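Local atomic coordinates of P35 (PDB entry 1P35), a protein that inhibits caspases to block the apoptotic response of the infected insect host cell, and also suppresses the host's antiviral RNA interference. Residues G206-E211 against V292-I297. Sequence-based numbering, arbitrary orientation.
Sequences GEQFEE and VILNTI
Gln208 OE1 accepts a hydrogen bond from the backbone N of Ile293 at 2.7 Å. The Ile293 N-H meets a lone pair of OE1 in the carbonyl plane. The N-H...O angle is 159°. The same amide gives a second bond, from Gln208 NE2 to Ile293 O at 2.8 Å. This one is nearly straight at 173°, and the acceptor lies in the amide plane, though NE2 sits tilted from the plane of the Ile293 carbonyl. One glutamine side chain thus pairs with both the N-H and the C=O of a single strand residue, much as a neighbouring strand would. The two bonds fix the flip of the amide and limit its rotation, and it meets the strand edge with its O and N ends. With CG anti to the backbone N (chi1 -171°) and the chain extended beyond it, Gln208 reaches the strand. Gln208 OE1 also lies 3.1 Å from Val292 CA, a close contact beside the bond to Ile293.

Strand 292-295 pairs antiparallel with strand 176-179, through Val292 with Val179 and Leu294 with Val177. Its other edge faces helix 206-215 and takes the glutamine. The helix start and the strand run nearly antiparallel, with axes 9.7 Å apart.

Next to the amide, the Phe209 ring packs against the strand's apolar side chains. Val292 CG1 meets the ring at its edge, in plane, 3.9 Å from Phe209 CE1. The Leu294 and Phe209 side chains point at each other from opposite directions, and Leu294 CD2 lies 3.7 Å from Phe209 CZ. Phe268 stacks on the Phe209 ring.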
ATOM      1  N   GLY A 206      29.774  13.079   9.644  1.00 37.05           N
ATOM      2  CA  GLY A 206      29.976  13.707   8.350  1.00 35.41           C
ATOM      3  C   GLY A 206      31.103  13.075   7.561  1.00 30.67           C
ATOM      4  O   GLY A 206      30.971  12.764   6.391  1.00 45.46           O
ATOM      5  N   GLU A 207      32.220  12.832   8.205  1.00 37.35           N
ATOM      6  CA  GLU A 207      33.308  12.261   7.464  1.00 22.30           C
ATOM      7  C   GLU A 207      33.047  10.842   6.917  1.00 38.13           C
ATOM      8  O   GLU A 207      33.467  10.524   5.805  1.00 34.37           O
ATOM      9  CB  GLU A 207      34.542  12.268   8.371  1.00 43.02           C
ATOM     10  CG  GLU A 207      35.758  11.506   7.900  1.00 59.96           C
ATOM     11  CD  GLU A 207      36.928  11.623   8.890  1.00 78.47           C
ATOM     12  OE1 GLU A 207      36.927  12.556   9.734  1.00 66.26           O
ATOM     13  OE2 GLU A 207      37.855  10.794   8.817  1.00 80.51           O
ATOM     14  N   GLN A 208      32.395   9.981   7.699  1.00 30.03           N
ATOM     15  CA  GLN A 208      32.148   8.612   7.248  1.00 29.71           C
ATOM     16  C   GLN A 208      31.156   8.665   6.095  1.00 23.54           C
ATOM     17  O   GLN A 208      31.248   7.887   5.164  1.00 26.82           O
ATOM     18  CB  GLN A 208      31.558   7.734   8.382  1.00 29.40           C
ATOM     19  CG  GLN A 208      31.472   6.229   8.054  1.00 27.46           C
ATOM     20  CD  GLN A 208      30.884   5.392   9.227  1.00 27.46           C
ATOM     21  OE1 GLN A 208      30.538   4.218   9.064  1.00 28.49           O
ATOM     22  NE2 GLN A 208      30.800   6.003  10.407  1.00 34.11           N
ATOM     23  N   PHE A 209      30.217   9.602   6.174  1.00 27.22           N
ATOM     24  CA  PHE A 209      29.208   9.709   5.153  1.00 20.11           C
ATOM     25  C   PHE A 209      29.850  10.277   3.841  1.00 29.45           C
ATOM     26  O   PHE A 209      29.513   9.810   2.730  1.00 31.30           O
ATOM     27  CB  PHE A 209      28.009  10.573   5.638  1.00 27.64           C
ATOM     28  CG  PHE A 209      27.243   9.993   6.841  1.00 38.03           C
ATOM     29  CD1 PHE A 209      27.337   8.642   7.148  1.00 21.38           C
ATOM     30  CD2 PHE A 209      26.478  10.824   7.694  1.00 19.68           C
ATOM     31  CE1 PHE A 209      26.692   8.078   8.317  1.00 24.45           C
ATOM     32  CE2 PHE A 209      25.838  10.287   8.865  1.00 22.37           C
ATOM     33  CZ  PHE A 209      25.957   8.916   9.158  1.00 30.70           C
ATOM     34  N   GLU A 210      30.765  11.242   3.965  1.00 34.18           N
ATOM     35  CA  GLU A 210      31.436  11.834   2.784  1.00 32.27           C
ATOM     36  C   GLU A 210      32.178  10.765   2.039  1.00 24.12           C
ATOM     37  O   GLU A 210      32.054  10.624   0.825  1.00 43.07           O
ATOM     38  CB  GLU A 210      32.421  12.950   3.171  1.00 28.12           C
ATOM     39  CG  GLU A 210      31.714  14.195   3.691  1.00 56.95           C
ATOM     40  CD  GLU A 210      32.669  15.335   3.982  1.00 71.25           C
ATOM     41  OE1 GLU A 210      33.389  15.760   3.040  1.00 58.85           O
ATOM     42  OE2 GLU A 210      32.679  15.798   5.151  1.00 71.24           O
ATOM     43  N   GLU A 211      32.952   9.991   2.791  1.00 22.04           N
ATOM     44  CA  GLU A 211      33.695   8.904   2.167  1.00 22.40           C
ATOM     45  C   GLU A 211      32.764   7.932   1.401  1.00 20.66           C
ATOM     46  O   GLU A 211      33.090   7.460   0.334  1.00 36.32           O
ATOM     47  CB  GLU A 211      34.448   8.103   3.238  1.00 33.35           C
ATOM     48  CG  GLU A 211      35.079   6.812   2.665  1.00 53.15           C
ATOM     49  CD  GLU A 211      35.746   5.929   3.713  1.00 54.59           C
ATOM     50  OE1 GLU A 211      35.146   5.662   4.788  1.00 79.92           O
ATOM     51  OE2 GLU A 211      36.867   5.475   3.440  1.00 42.15           O
ATOM     52  N   VAL A 292      28.203   0.828   7.803  1.00 26.89           N
ATOM     53  CA  VAL A 292      28.282   2.180   8.334  1.00 27.61           C
ATOM     54  C   VAL A 292      28.198   1.898   9.829  1.00 32.60           C
ATOM     55  O   VAL A 292      27.334   1.142  10.262  1.00 42.61           O
ATOM     56  CB  VAL A 292      27.092   3.029   7.849  1.00 30.16           C
ATOM     57  CG1 VAL A 292      26.898   4.223   8.738  1.00 25.35           C
ATOM     58  CG2 VAL A 292      27.334   3.455   6.407  1.00 29.20           C
ATOM     59  N   ILE A 293      29.113   2.449  10.611  1.00 43.43           N
ATOM     60  CA  ILE A 293      29.132   2.187  12.056  1.00 30.74           C
ATOM     61  C   ILE A 293      29.013   3.532  12.761  1.00 45.61           C
ATOM     62  O   ILE A 293      29.824   4.443  12.502  1.00 41.28           O
ATOM     63  CB  ILE A 293      30.447   1.365  12.394  1.00 30.46           C
ATOM     64  CG1 ILE A 293      30.402   0.056  11.555  1.00 42.12           C
ATOM     65  CG2 ILE A 293      30.526   1.006  13.893  1.00 26.39           C
ATOM     66  CD1 ILE A 293      31.504  -0.996  11.781  1.00 45.01           C
ATOM     67  N   LEU A 294      27.972   3.693  13.591  1.00 34.19           N
ATOM     68  CA  LEU A 294      27.750   4.976  14.304  1.00 37.61           C
ATOM     69  C   LEU A 294      27.665   4.839  15.816  1.00 29.18           C
ATOM     70  O   LEU A 294      27.560   3.730  16.341  1.00 31.19           O
ATOM     71  CB  LEU A 294      26.437   5.619  13.815  1.00 35.73           C
ATOM     72  CG  LEU A 294      26.489   5.826  12.299  1.00 41.11           C
ATOM     73  CD1 LEU A 294      25.106   5.938  11.748  1.00 26.52           C
ATOM     74  CD2 LEU A 294      27.424   7.031  11.948  1.00 29.53           C
ATOM     75  N   ASN A 295      27.691   5.980  16.502  1.00 45.12           N
ATOM     76  CA  ASN A 295      27.522   6.033  17.955  1.00 45.54           C
ATOM     77  C   ASN A 295      26.051   6.373  18.189  1.00 47.32           C
ATOM     78  O   ASN A 295      25.462   7.172  17.448  1.00 35.68           O
ATOM     79  CB  ASN A 295      28.400   7.131  18.591  1.00 34.58           C
ATOM     80  CG  ASN A 295      29.889   6.800  18.539  1.00 47.64           C
ATOM     81  OD1 ASN A 295      30.301   5.726  18.964  1.00 40.17           O
ATOM     82  ND2 ASN A 295      30.691   7.720  18.022  1.00 44.48           N
ATOM     83  N   THR A 296      25.455   5.724  19.189  1.00 44.13           N
ATOM     84  CA  THR A 296      24.062   5.959  19.545  1.00 42.91           C
ATOM     85  C   THR A 296      24.044   7.193  20.455  1.00 48.83           C
ATOM     86  O   THR A 296      25.094   7.671  20.880  1.00 68.85           O
ATOM     87  CB  THR A 296      23.484   4.739  20.317  1.00 33.91           C
ATOM     88  OG1 THR A 296      24.293   4.443  21.457  1.00 48.18           O
ATOM     89  CG2 THR A 296      23.526   3.521  19.460  1.00 49.63           C
ATOM     90  N   ILE A 297      22.862   7.721  20.730  1.00 53.40           N
ATOM     91  CA  ILE A 297      22.740   8.856  21.644  1.00 67.49           C
ATOM     92  C   ILE A 297      22.958   8.263  23.064  1.00 91.80           C
ATOM     93  O   ILE A 297      22.463   7.164  23.355  1.00 96.00           O
ATOM     94  CB  ILE A 297      21.340   9.491  21.530  1.00 63.48           C
ATOM     95  CG1 ILE A 297      21.100   9.964  20.093  1.00 58.65           C
ATOM     96  CG2 ILE A 297      21.217  10.663  22.491  1.00 91.51           C
ATOM     97  CD1 ILE A 297      22.154  10.923  19.557  1.00 41.23           C
TER